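PDB 5WAB: putative beta-glucosidase from Bifidobacterium adolescentis, which probably hydrolyses terminal beta-glucosidic bonds as a family 3 glycoside hydrolase, and may also release terminal alpha-L-arabinopyranosyl units from ginsenoside Rb2. Local coordinates for residues Pro83-Gln88 with Ala308-Ile313; Thr360-Thr365 with Asp482-Lys487; Asp402-Phe407 with Lys435-Glu440. One frame throughout, in Å; residues are numbered along the deposited sequence.

Contact 1. Residues Pro83-Gln88 with Ala308-Ile313; sequences PELIHQ and AHQAAI
Leu-85 reaches from helix 83-99 to Gln-310 and Ala-311 on helix 301-313, and its two methyl branches divide the work. CD1 meets the aliphatic part of Gln-310, lying 4.0 Å from Gln-310 CG. CD2 goes to the backbone instead: it stands 4.0 Å from Ala-311 CA and 4.1 Å from the carbonyl oxygen Gln-310 O. The forked end of the leucine thus spans the Gln-310 methylene and the main chain from Gln-310 O to Ala-311 CA. These are van der Waals contacts, apolar except where CD2 passes the carbonyl oxygen, and Leu-85 supplies more than half of the 110 Å² buried between the segments. With chi1 at 170°, Leu-85 CG is anti to its own N and the side chain extends outward, bridging a CA-CA distance of 7.0 Å between Leu-85 and Ala-311.

The contact joins two domains. Helix 83-99 runs up to strand 102-106 of the parallel sheet in the TIM-barrel-like N-terminal domain of a family 3 glycoside hydrolase, whereas helix 301-313 leads into strand 317-321, an edge strand of the six-stranded mixed sheet of the C-terminal domain.

The second shell steers the polar end of Gln-310. Its chi1 (-178°) puts CG beside the leucine, and the bend at chi2 (61°) turns the amide away: NE2 bonds to Glu-314 OE2, one turn further along, and the side chain of Leu-85 also touches Glu-314. Backbone bonds such as Ala-312 N to Ala-308 O (2.8 Å) and His-87 N to Pro-83 O (2.7 Å) hold the helical turns around the contact. Leu-77 of helix 74-77 touches both Ala-311 and Ile-86, whose CB points away from helix 301-313.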
ATOM      1  N   PRO A  83      -0.686 -10.202  -6.466  1.00 23.41           N
ATOM      2  CA  PRO A  83       0.748  -9.922  -6.648  1.00 22.17           C
ATOM      3  C   PRO A  83       1.234 -10.133  -8.068  1.00 24.49           C
ATOM      4  O   PRO A  83       2.107  -9.387  -8.528  1.00 22.90           O
ATOM      5  CB  PRO A  83       1.417 -10.897  -5.671  1.00 21.59           C
ATOM      6  CG  PRO A  83       0.372 -11.130  -4.613  1.00 23.01           C
ATOM      7  CD  PRO A  83      -0.939 -11.120  -5.342  1.00 23.49           C
ATOM      8  N   GLU A  84       0.681 -11.105  -8.791  1.00 28.23           N
ATOM      9  CA  GLU A  84       1.135 -11.328 -10.157  1.00 29.62           C
ATOM     10  C   GLU A  84       0.800 -10.131 -11.041  1.00 27.49           C
ATOM     11  O   GLU A  84       1.638  -9.677 -11.824  1.00 27.15           O
ATOM     12  CB  GLU A  84       0.514 -12.611 -10.723  1.00 34.98           C
ATOM     13  CG  GLU A  84       0.973 -13.909 -10.049  1.00 38.56           C
ATOM     14  CD  GLU A  84       0.232 -14.190  -8.742  1.00 41.18           C
ATOM     15  OE1 GLU A  84      -0.773 -13.504  -8.470  1.00 42.62           O
ATOM     16  OE2 GLU A  84       0.651 -15.092  -7.990  1.00 43.84           O
ATOM     17  N   LEU A  85      -0.399  -9.569 -10.889  1.00 27.68           N
ATOM     18  CA  LEU A  85      -0.757  -8.385 -11.663  1.00 28.25           C
ATOM     19  C   LEU A  85       0.088  -7.181 -11.261  1.00 26.90           C
ATOM     20  O   LEU A  85       0.507  -6.396 -12.119  1.00 27.05           O
ATOM     21  CB  LEU A  85      -2.245  -8.081 -11.490  1.00 29.42           C
ATOM     22  CG  LEU A  85      -2.769  -6.753 -12.039  1.00 29.38           C
ATOM     23  CD1 LEU A  85      -2.633  -6.714 -13.537  1.00 31.11           C
ATOM     24  CD2 LEU A  85      -4.221  -6.554 -11.626  1.00 29.13           C
ATOM     25  N   ILE A  86       0.360  -7.027  -9.961  1.00 24.93           N
ATOM     26  CA  ILE A  86       1.227  -5.947  -9.501  1.00 23.46           C
ATOM     27  C   ILE A  86       2.646  -6.140 -10.027  1.00 25.25           C
ATOM     28  O   ILE A  86       3.309  -5.179 -10.440  1.00 23.66           O
ATOM     29  CB  ILE A  86       1.191  -5.873  -7.965  1.00 23.62           C
ATOM     30  CG1 ILE A  86      -0.246  -5.636  -7.483  1.00 19.39           C
ATOM     31  CG2 ILE A  86       2.172  -4.818  -7.446  1.00 18.15           C
ATOM     32  CD1 ILE A  86      -0.433  -5.805  -5.997  1.00 19.03           C
ATOM     33  N   HIS A  87       3.120  -7.391 -10.053  1.00 26.30           N
ATOM     34  CA  HIS A  87       4.422  -7.683 -10.635  1.00 27.85           C
ATOM     35  C   HIS A  87       4.464  -7.281 -12.097  1.00 29.75           C
ATOM     36  O   HIS A  87       5.513  -6.878 -12.608  1.00 30.13           O
ATOM     37  CB  HIS A  87       4.735  -9.174 -10.486  1.00 28.68           C
ATOM     38  CG  HIS A  87       6.082  -9.568 -11.004  1.00 29.50           C
ATOM     39  ND1 HIS A  87       6.350  -9.713 -12.348  1.00 31.11           N
ATOM     40  CD2 HIS A  87       7.237  -9.849 -10.358  1.00 29.64           C
ATOM     41  CE1 HIS A  87       7.614 -10.067 -12.507  1.00 31.08           C
ATOM     42  NE2 HIS A  87       8.174 -10.156 -11.313  1.00 30.03           N
ATOM     43  N   GLN A  88       3.325  -7.371 -12.773  1.00 32.73           N
ATOM     44  CA  GLN A  88       3.237  -7.033 -14.184  1.00 34.23           C
ATOM     45  C   GLN A  88       3.252  -5.522 -14.404  1.00 32.80           C
ATOM     46  O   GLN A  88       3.839  -5.044 -15.383  1.00 33.11           O
ATOM     47  CB  GLN A  88       1.974  -7.664 -14.756  1.00 37.80           C
ATOM     48  CG  GLN A  88       1.851  -7.622 -16.248  1.00 42.52           C
ATOM     49  CD  GLN A  88       0.723  -8.500 -16.741  1.00 46.05           C
ATOM     50  OE1 GLN A  88       0.117  -9.247 -15.967  1.00 45.99           O
ATOM     51  NE2 GLN A  88       0.442  -8.428 -18.036  1.00 48.00           N
ATOM     52  N   ALA A 308      -2.478  -1.117 -17.587  1.00 30.46           N
ATOM     53  CA  ALA A 308      -3.208  -0.148 -16.775  1.00 29.66           C
ATOM     54  C   ALA A 308      -4.711  -0.386 -16.831  1.00 29.13           C
ATOM     55  O   ALA A 308      -5.417  -0.145 -15.846  1.00 27.22           O
ATOM     56  CB  ALA A 308      -2.879   1.275 -17.231  1.00 30.57           C
ATOM     57  N   HIS A 309      -5.216  -0.850 -17.977  1.00 29.81           N
ATOM     58  CA  HIS A 309      -6.633  -1.180 -18.085  1.00 31.04           C
ATOM     59  C   HIS A 309      -6.992  -2.320 -17.141  1.00 31.48           C
ATOM     60  O   HIS A 309      -7.975  -2.235 -16.395  1.00 28.69           O
ATOM     61  CB  HIS A 309      -6.970  -1.537 -19.536  1.00 32.79           C
ATOM     62  CG  HIS A 309      -8.432  -1.731 -19.798  1.00 33.26           C
ATOM     63  ND1 HIS A 309      -9.402  -1.473 -18.852  1.00 32.69           N
ATOM     64  CD2 HIS A 309      -9.089  -2.163 -20.900  1.00 34.51           C
ATOM     65  CE1 HIS A 309     -10.592  -1.738 -19.361  1.00 34.00           C
ATOM     66  NE2 HIS A 309     -10.430  -2.160 -20.602  1.00 35.29           N
ATOM     67  N   GLN A 310      -6.202  -3.397 -17.160  1.00 31.11           N
ATOM     68  CA  GLN A 310      -6.473  -4.519 -16.264  1.00 30.76           C
ATOM     69  C   GLN A 310      -6.220  -4.136 -14.810  1.00 28.32           C
ATOM     70  O   GLN A 310      -6.987  -4.517 -13.917  1.00 27.20           O
ATOM     71  CB  GLN A 310      -5.634  -5.737 -16.658  1.00 32.19           C
ATOM     72  CG  GLN A 310      -5.906  -6.964 -15.788  1.00 34.01           C
ATOM     73  CD  GLN A 310      -7.362  -7.447 -15.864  1.00 36.38           C
ATOM     74  OE1 GLN A 310      -8.042  -7.271 -16.877  1.00 37.63           O
ATOM     75  NE2 GLN A 310      -7.843  -8.042 -14.778  1.00 36.08           N
ATOM     76  N   ALA A 311      -5.148  -3.383 -14.550  1.00 27.45           N
ATOM     77  CA  ALA A 311      -4.894  -2.908 -13.193  1.00 27.00           C
ATOM     78  C   ALA A 311      -6.027  -2.014 -12.698  1.00 24.96           C
ATOM     79  O   ALA A 311      -6.351  -2.013 -11.504  1.00 24.48           O
ATOM     80  CB  ALA A 311      -3.557  -2.169 -13.131  1.00 23.90           C
ATOM     81  N   ALA A 312      -6.620  -1.221 -13.592  1.00 25.82           N
ATOM     82  CA  ALA A 312      -7.725  -0.356 -13.191  1.00 28.11           C
ATOM     83  C   ALA A 312      -8.974  -1.166 -12.870  1.00 29.51           C
ATOM     84  O   ALA A 312      -9.700  -0.844 -11.923  1.00 31.11           O
ATOM     85  CB  ALA A 312      -8.017   0.679 -14.277  1.00 28.33           C
ATOM     86  N   ILE A 313      -9.241  -2.216 -13.650  1.00 30.15           N
ATOM     87  CA  ILE A 313     -10.407  -3.061 -13.403  1.00 30.28           C
ATOM     88  C   ILE A 313     -10.363  -3.643 -11.996  1.00 30.18           C
ATOM     89  O   ILE A 313     -11.363  -3.637 -11.267  1.00 30.40           O
ATOM     90  CB  ILE A 313     -10.499  -4.169 -14.467  1.00 30.09           C
ATOM     91  CG1 ILE A 313     -10.855  -3.573 -15.828  1.00 32.33           C
ATOM     92  CG2 ILE A 313     -11.495  -5.227 -14.053  1.00 29.76           C
ATOM     93  CD1 ILE A 313     -11.029  -4.605 -16.914  1.00 33.01           C
TER

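Contact 2. Residues Thr360-Thr365 with Asp482-Lys487; sequences TSFLDT and DVIFGK
Phe-362 is brought to Ile-484 by a chi1 of -174°, which sets its CG anti to the backbone N, while Ile-484 has CG1 anti to its carbonyl carbon (chi1 -68°) and, with chi2 also extended, carries CD1 to the ring. The contact joins the start of helix 362-368 to the end of helix 476-484 in the alpha/beta sandwich of the C-terminal domain of this family 3 enzyme. Ile-484 CD1 sits near the far end of the ring, 3.8 Å from Phe-362 CZ and 3.9 Å from Phe-362 CE1, and comes in obliquely. Phe-485, the first residue to leave helical geometry, adds a second partner: its CE2 is 4.2 Å from Phe-362 CZ, which lies at the edge of the Phe-485 ring and close to its plane. One face of that ring carries Ile-484 CG2, 4.0 Å above it and displaced toward the rim. Leu-405 of strand 403-409 touches both Phe-362 and Ile-484, so the sheet packs against the same apolar cluster. Behind Phe-362, Ser-361 is the N-cap of its helix, with Ser-361 OG accepting a nearly straight bond (173°) from Asp-364 N at 3.2 Å. Ser-361 O is gripped twice, by Thr-365 N at 2.9 Å and by Thr-365 OG1 at 2.6 Å, the two donors arriving from opposite faces of the carbonyl plane.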
ATOM      1  N   THR A 360      -8.991   8.517 -21.413  1.00 44.65           N
ATOM      2  CA  THR A 360     -10.348   8.688 -21.922  1.00 42.90           C
ATOM      3  C   THR A 360     -11.319   8.628 -20.756  1.00 40.70           C
ATOM      4  O   THR A 360     -11.360   7.632 -20.025  1.00 38.68           O
ATOM      5  CB  THR A 360     -10.691   7.622 -22.970  1.00 43.00           C
ATOM      6  OG1 THR A 360      -9.796   7.729 -24.084  1.00 44.97           O
ATOM      7  CG2 THR A 360     -12.125   7.790 -23.460  1.00 43.18           C
ATOM      8  N   SER A 361     -12.107   9.684 -20.591  1.00 41.22           N
ATOM      9  CA  SER A 361     -13.037   9.755 -19.479  1.00 41.07           C
ATOM     10  C   SER A 361     -14.145   8.716 -19.633  1.00 42.59           C
ATOM     11  O   SER A 361     -14.275   8.043 -20.659  1.00 47.12           O
ATOM     12  CB  SER A 361     -13.635  11.156 -19.380  1.00 41.26           C
ATOM     13  OG  SER A 361     -14.478  11.418 -20.488  1.00 41.03           O
ATOM     14  N   PHE A 362     -14.963   8.604 -18.589  1.00 40.08           N
ATOM     15  CA  PHE A 362     -16.084   7.673 -18.636  1.00 38.85           C
ATOM     16  C   PHE A 362     -17.098   8.101 -19.687  1.00 39.76           C
ATOM     17  O   PHE A 362     -17.664   7.255 -20.391  1.00 40.71           O
ATOM     18  CB  PHE A 362     -16.739   7.572 -17.258  1.00 36.94           C
ATOM     19  CG  PHE A 362     -17.814   6.526 -17.173  1.00 36.55           C
ATOM     20  CD1 PHE A 362     -17.487   5.178 -17.151  1.00 36.10           C
ATOM     21  CD2 PHE A 362     -19.153   6.890 -17.117  1.00 35.58           C
ATOM     22  CE1 PHE A 362     -18.471   4.212 -17.071  1.00 35.57           C
ATOM     23  CE2 PHE A 362     -20.145   5.924 -17.039  1.00 34.91           C
ATOM     24  CZ  PHE A 362     -19.802   4.583 -17.015  1.00 35.35           C
ATOM     25  N   LEU A 363     -17.323   9.413 -19.819  1.00 39.23           N
ATOM     26  CA  LEU A 363     -18.250   9.916 -20.828  1.00 40.79           C
ATOM     27  C   LEU A 363     -17.764   9.595 -22.236  1.00 43.77           C
ATOM     28  O   LEU A 363     -18.510   9.042 -23.054  1.00 45.17           O
ATOM     29  CB  LEU A 363     -18.444  11.425 -20.659  1.00 40.42           C
ATOM     30  CG  LEU A 363     -19.346  11.894 -19.514  1.00 38.95           C
ATOM     31  CD1 LEU A 363     -19.550  13.395 -19.600  1.00 39.65           C
ATOM     32  CD2 LEU A 363     -20.683  11.163 -19.530  1.00 38.19           C
ATOM     33  N   ASP A 364     -16.514   9.949 -22.544  1.00 44.75           N
ATOM     34  CA  ASP A 364     -15.969   9.631 -23.858  1.00 46.91           C
ATOM     35  C   ASP A 364     -15.898   8.129 -24.090  1.00 45.38           C
ATOM     36  O   ASP A 364     -15.941   7.680 -25.241  1.00 46.89           O
ATOM     37  CB  ASP A 364     -14.593  10.271 -24.027  1.00 49.59           C
ATOM     38  CG  ASP A 364     -14.661  11.779 -24.083  1.00 51.40           C
ATOM     39  OD1 ASP A 364     -15.754  12.310 -24.370  1.00 52.07           O
ATOM     40  OD2 ASP A 364     -13.626  12.435 -23.843  1.00 52.22           O
ATOM     41  N   THR A 365     -15.805   7.333 -23.022  1.00 42.39           N
ATOM     42  CA  THR A 365     -15.794   5.885 -23.204  1.00 42.28           C
ATOM     43  C   THR A 365     -17.163   5.392 -23.647  1.00 42.46           C
ATOM     44  O   THR A 365     -17.275   4.610 -24.598  1.00 43.29           O
ATOM     45  CB  THR A 365     -15.359   5.181 -21.915  1.00 40.31           C
ATOM     46  OG1 THR A 365     -14.023   5.572 -21.573  1.00 39.66           O
ATOM     47  CG2 THR A 365     -15.389   3.673 -22.101  1.00 40.04           C
ATOM     48  N   ASP A 482     -16.370  -1.541 -18.481  1.00 36.39           N
ATOM     49  CA  ASP A 482     -16.345  -3.002 -18.475  1.00 38.15           C
ATOM     50  C   ASP A 482     -16.990  -3.576 -17.218  1.00 37.30           C
ATOM     51  O   ASP A 482     -17.670  -4.607 -17.279  1.00 38.82           O
ATOM     52  CB  ASP A 482     -14.904  -3.493 -18.608  1.00 39.66           C
ATOM     53  CG  ASP A 482     -14.324  -3.235 -19.981  1.00 42.39           C
ATOM     54  OD1 ASP A 482     -15.067  -2.756 -20.864  1.00 44.18           O
ATOM     55  OD2 ASP A 482     -13.119  -3.504 -20.173  1.00 42.93           O
ATOM     56  N   VAL A 483     -16.799  -2.926 -16.074  1.00 35.32           N
ATOM     57  CA  VAL A 483     -17.360  -3.444 -14.833  1.00 34.60           C
ATOM     58  C   VAL A 483     -18.839  -3.100 -14.725  1.00 35.99           C
ATOM     59  O   VAL A 483     -19.676  -3.966 -14.448  1.00 37.65           O
ATOM     60  CB  VAL A 483     -16.568  -2.909 -13.625  1.00 31.64           C
ATOM     61  CG1 VAL A 483     -17.286  -3.256 -12.331  1.00 30.95           C
ATOM     62  CG2 VAL A 483     -15.150  -3.473 -13.625  1.00 30.21           C
ATOM     63  N   ILE A 484     -19.178  -1.832 -14.960  1.00 36.05           N
ATOM     64  CA  ILE A 484     -20.551  -1.365 -14.783  1.00 36.24           C
ATOM     65  C   ILE A 484     -21.487  -2.061 -15.763  1.00 38.85           C
ATOM     66  O   ILE A 484     -22.638  -2.372 -15.430  1.00 41.74           O
ATOM     67  CB  ILE A 484     -20.602   0.167 -14.929  1.00 35.75           C
ATOM     68  CG1 ILE A 484     -19.877   0.831 -13.755  1.00 35.26           C
ATOM     69  CG2 ILE A 484     -22.036   0.663 -15.052  1.00 36.53           C
ATOM     70  CD1 ILE A 484     -19.711   2.329 -13.899  1.00 30.29           C
ATOM     71  N   PHE A 485     -21.005  -2.345 -16.970  1.00 38.93           N
ATOM     72  CA  PHE A 485     -21.829  -2.971 -17.993  1.00 39.44           C
ATOM     73  C   PHE A 485     -21.565  -4.461 -18.124  1.00 38.56           C
ATOM     74  O   PHE A 485     -22.028  -5.082 -19.086  1.00 38.60           O
ATOM     75  CB  PHE A 485     -21.637  -2.262 -19.330  1.00 40.76           C
ATOM     76  CG  PHE A 485     -22.181  -0.869 -19.337  1.00 41.30           C
ATOM     77  CD1 PHE A 485     -23.523  -0.640 -19.584  1.00 42.52           C
ATOM     78  CD2 PHE A 485     -21.364   0.206 -19.053  1.00 40.77           C
ATOM     79  CE1 PHE A 485     -24.036   0.639 -19.573  1.00 42.58           C
ATOM     80  CE2 PHE A 485     -21.870   1.488 -19.037  1.00 40.98           C
ATOM     81  CZ  PHE A 485     -23.208   1.706 -19.300  1.00 41.83           C
ATOM     82  N   GLY A 486     -20.822  -5.042 -17.188  1.00 37.54           N
ATOM     83  CA  GLY A 486     -20.771  -6.480 -17.065  1.00 37.45           C
ATOM     84  C   GLY A 486     -19.830  -7.187 -18.005  1.00 37.53           C
ATOM     85  O   GLY A 486     -19.894  -8.416 -18.100  1.00 37.11           O
ATOM     86  N   LYS A 487     -18.977  -6.457 -18.726  1.00 38.93           N
ATOM     87  CA  LYS A 487     -17.942  -7.129 -19.501  1.00 40.85           C
ATOM     88  C   LYS A 487     -17.010  -7.919 -18.593  1.00 39.33           C
ATOM     89  O   LYS A 487     -16.499  -8.970 -18.995  1.00 39.62           O
ATOM     90  CB  LYS A 487     -17.151  -6.118 -20.333  1.00 42.74           C
ATOM     91  CG  LYS A 487     -17.981  -5.393 -21.394  1.00 45.53           C
ATOM     92  CD  LYS A 487     -18.721  -6.384 -22.295  1.00 47.66           C
ATOM     93  CE  LYS A 487     -19.469  -5.689 -23.428  1.00 49.36           C
ATOM     94  NZ  LYS A 487     -20.437  -4.670 -22.933  1.00 50.27           N
TER

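Contact 3. Residues Asp402-Phe407 with Lys435-Glu440; sequences DVVLMF and KAVAAE
Val-404 and Met-406, alternate residues of strand 403-409, both direct their side chains at a single side chain on the neighbouring helix, Val-437. At the start of the segment, Asp-402 lies just ahead of the strand and its OD2 accepts a bond from Lys-333 N, beside strand 334-337. Val-404 makes the lighter touch, with Val-404 CG1 4.4 Å from Val-437 CG1. Leu-405 follows the usual strand alternation and belongs to the other side of the sheet. Met-406 makes the main contact. Its CG is anti to the backbone N (chi1 -172°) and the chain stays extended through chi2, then bends at chi3 (-55°), which turns the terminal methyl to Val-437. The two side chains approach tip to tip: Met-406 CE lies 3.7 Å from Val-437 CG1 and also 3.7 Å from Val-437 CG2, with Val-437 CB equally near, so the methyl sits against the fork of the valine rather than on one branch. Val-437, with CG1 anti to its N (chi1 169°), provides about half of the 102 Å² buried here. Phe-407, next along the strand, again belongs to the opposite face.

The contact packs the first strand of a beta-alpha-beta crossover against its helix, within the unit formed by strand 403-409, helix 428-438 and strand 444-449. Ile-444 of the parallel strand 444-449 touches both Val-404 and Val-437, closing the apolar layer on one flank. Toward the other, Val-404 meets Ala-335 and Ile-337 of strand 334-337 as well as Ala-398 of helix 388-399, which also packs beside helix 428-438 through Val-395 and Ala-436.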
ATOM      1  N   ASP A 402     -33.565   4.797 -17.096  1.00 63.78           N
ATOM      2  CA  ASP A 402     -33.663   3.508 -16.422  1.00 65.46           C
ATOM      3  C   ASP A 402     -32.750   3.472 -15.204  1.00 61.77           C
ATOM      4  O   ASP A 402     -33.185   3.137 -14.095  1.00 62.47           O
ATOM      5  CB  ASP A 402     -33.295   2.378 -17.387  1.00 67.56           C
ATOM      6  CG  ASP A 402     -34.300   2.212 -18.509  1.00 72.59           C
ATOM      7  OD1 ASP A 402     -35.495   2.523 -18.304  1.00 76.82           O
ATOM      8  OD2 ASP A 402     -33.889   1.755 -19.596  1.00 73.79           O
ATOM      9  N   VAL A 403     -31.480   3.823 -15.392  1.00 57.57           N
ATOM     10  CA  VAL A 403     -30.486   3.800 -14.329  1.00 54.30           C
ATOM     11  C   VAL A 403     -29.710   5.109 -14.382  1.00 51.27           C
ATOM     12  O   VAL A 403     -29.424   5.628 -15.465  1.00 50.60           O
ATOM     13  CB  VAL A 403     -29.525   2.597 -14.464  1.00 52.52           C
ATOM     14  CG1 VAL A 403     -28.599   2.509 -13.259  1.00 49.87           C
ATOM     15  CG2 VAL A 403     -30.300   1.300 -14.632  1.00 54.71           C
ATOM     16  N   VAL A 404     -29.384   5.651 -13.212  1.00 48.76           N
ATOM     17  CA  VAL A 404     -28.568   6.853 -13.105  1.00 45.25           C
ATOM     18  C   VAL A 404     -27.234   6.444 -12.496  1.00 41.31           C
ATOM     19  O   VAL A 404     -27.187   5.879 -11.398  1.00 40.77           O
ATOM     20  CB  VAL A 404     -29.260   7.964 -12.298  1.00 46.17           C
ATOM     21  CG1 VAL A 404     -29.855   7.426 -11.029  1.00 47.58           C
ATOM     22  CG2 VAL A 404     -28.281   9.091 -11.995  1.00 44.63           C
ATOM     23  N   LEU A 405     -26.156   6.699 -13.232  1.00 38.87           N
ATOM     24  CA  LEU A 405     -24.791   6.476 -12.764  1.00 35.73           C
ATOM     25  C   LEU A 405     -24.257   7.807 -12.250  1.00 34.78           C
ATOM     26  O   LEU A 405     -23.897   8.688 -13.033  1.00 32.17           O
ATOM     27  CB  LEU A 405     -23.929   5.918 -13.891  1.00 34.01           C
ATOM     28  CG  LEU A 405     -24.424   4.596 -14.479  1.00 34.29           C
ATOM     29  CD1 LEU A 405     -23.539   4.133 -15.628  1.00 34.03           C
ATOM     30  CD2 LEU A 405     -24.513   3.535 -13.392  1.00 34.52           C
ATOM     31  N   MET A 406     -24.220   7.958 -10.928  1.00 34.17           N
ATOM     32  CA  MET A 406     -23.786   9.196 -10.298  1.00 33.88           C
ATOM     33  C   MET A 406     -22.362   9.042  -9.791  1.00 32.62           C
ATOM     34  O   MET A 406     -22.073   8.135  -9.005  1.00 32.69           O
ATOM     35  CB  MET A 406     -24.701   9.581  -9.143  1.00 35.80           C
ATOM     36  CG  MET A 406     -24.394  10.955  -8.599  1.00 36.90           C
ATOM     37  SD  MET A 406     -25.670  11.483  -7.468  1.00 39.53           S
ATOM     38  CE  MET A 406     -27.096  11.288  -8.529  1.00 41.48           C
ATOM     39  N   PHE A 407     -21.485   9.942 -10.225  1.00 32.04           N
ATOM     40  CA  PHE A 407     -20.062   9.876  -9.901  1.00 30.63           C
ATOM     41  C   PHE A 407     -19.747  10.928  -8.844  1.00 26.40           C
ATOM     42  O   PHE A 407     -19.794  12.133  -9.118  1.00 26.90           O
ATOM     43  CB  PHE A 407     -19.222  10.067 -11.160  1.00 31.26           C
ATOM     44  CG  PHE A 407     -19.263   8.887 -12.091  1.00 31.32           C
ATOM     45  CD1 PHE A 407     -20.396   8.621 -12.845  1.00 33.24           C
ATOM     46  CD2 PHE A 407     -18.174   8.048 -12.214  1.00 29.70           C
ATOM     47  CE1 PHE A 407     -20.443   7.541 -13.702  1.00 33.40           C
ATOM     48  CE2 PHE A 407     -18.212   6.962 -13.074  1.00 31.34           C
ATOM     49  CZ  PHE A 407     -19.348   6.710 -13.815  1.00 33.05           C
ATOM     50  N   LYS A 435     -29.451  13.179  -2.611  1.00 43.88           N
ATOM     51  CA  LYS A 435     -30.769  13.139  -1.981  1.00 45.92           C
ATOM     52  C   LYS A 435     -31.846  13.648  -2.927  1.00 46.15           C
ATOM     53  O   LYS A 435     -32.937  13.070  -3.009  1.00 47.13           O
ATOM     54  CB  LYS A 435     -30.776  13.968  -0.693  1.00 48.61           C
ATOM     55  CG  LYS A 435     -29.934  13.410   0.449  1.00 49.59           C
ATOM     56  CD  LYS A 435     -29.651  14.476   1.510  1.00 51.28           C
ATOM     57  CE  LYS A 435     -29.395  13.856   2.884  1.00 51.95           C
ATOM     58  NZ  LYS A 435     -28.311  12.830   2.866  1.00 50.00           N
ATOM     59  N   ALA A 436     -31.554  14.724  -3.662  1.00 45.78           N
ATOM     60  CA  ALA A 436     -32.535  15.286  -4.583  1.00 46.17           C
ATOM     61  C   ALA A 436     -32.796  14.348  -5.751  1.00 45.57           C
ATOM     62  O   ALA A 436     -33.944  14.180  -6.175  1.00 47.03           O
ATOM     63  CB  ALA A 436     -32.062  16.649  -5.085  1.00 45.57           C
ATOM     64  N   VAL A 437     -31.745  13.733  -6.293  1.00 43.56           N
ATOM     65  CA  VAL A 437     -31.944  12.792  -7.388  1.00 44.45           C
ATOM     66  C   VAL A 437     -32.734  11.579  -6.908  1.00 46.26           C
ATOM     67  O   VAL A 437     -33.624  11.084  -7.612  1.00 46.09           O
ATOM     68  CB  VAL A 437     -30.587  12.399  -8.004  1.00 40.59           C
ATOM     69  CG1 VAL A 437     -30.743  11.218  -8.957  1.00 40.90           C
ATOM     70  CG2 VAL A 437     -29.968  13.591  -8.724  1.00 39.92           C
ATOM     71  N   ALA A 438     -32.451  11.102  -5.692  1.00 46.27           N
ATOM     72  CA  ALA A 438     -33.127   9.916  -5.174  1.00 47.55           C
ATOM     73  C   ALA A 438     -34.624  10.125  -5.005  1.00 50.91           C
ATOM     74  O   ALA A 438     -35.381   9.146  -5.010  1.00 51.91           O
ATOM     75  CB  ALA A 438     -32.511   9.495  -3.839  1.00 47.07           C
ATOM     76  N   ALA A 439     -35.069  11.375  -4.860  1.00 52.90           N
ATOM     77  CA  ALA A 439     -36.493  11.646  -4.731  1.00 56.08           C
ATOM     78  C   ALA A 439     -37.245  11.386  -6.027  1.00 57.74           C
ATOM     79  O   ALA A 439     -38.458  11.156  -5.990  1.00 60.46           O
ATOM     80  CB  ALA A 439     -36.722  13.090  -4.282  1.00 57.03           C
ATOM     81  N   GLU A 440     -36.558  11.431  -7.173  1.00 56.15           N
ATOM     82  CA  GLU A 440     -37.202  11.201  -8.454  1.00 58.01           C
ATOM     83  C   GLU A 440     -36.795   9.897  -9.123  1.00 57.87           C
ATOM     84  O   GLU A 440     -37.478   9.466 -10.057  1.00 59.94           O
ATOM     85  CB  GLU A 440     -36.910  12.359  -9.417  1.00 57.57           C
ATOM     86  CG  GLU A 440     -38.141  12.842 -10.169  1.00 59.87           C
ATOM     87  CD  GLU A 440     -39.175  13.459  -9.247  1.00 61.09           C
ATOM     88  OE1 GLU A 440     -38.808  14.346  -8.449  1.00 59.54           O
ATOM     89  OE2 GLU A 440     -40.356  13.052  -9.315  1.00 63.90           O
TER

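How the contacts relate
From the N terminus, contact 1 closes first, when helix 301-313, which enters the C-terminal sheet, meets helix 83-99 of the barrel domain. Contacts 2 and 3 lie within the C-terminal domain: contact 2 opens at 360-365 and closes at 482-487, and the short strand-to-helix span of contact 3 opens and closes between. Contacts 1 and 2, with centres 18 Å apart, meet where His-309 NE2 lies 3.0 Å from Asp-482 OD2. Contact 2 packs on strand 403-409, which belongs to contact 3: Ile-484 CG2 lies 3.8 Å from Leu-405 CD1 and the Phe-362 and Phe-407 rings meet, while contact 3 uses the other sheet face. Contacts 1 and 3 stay about 12 Å apart at their nearest atoms.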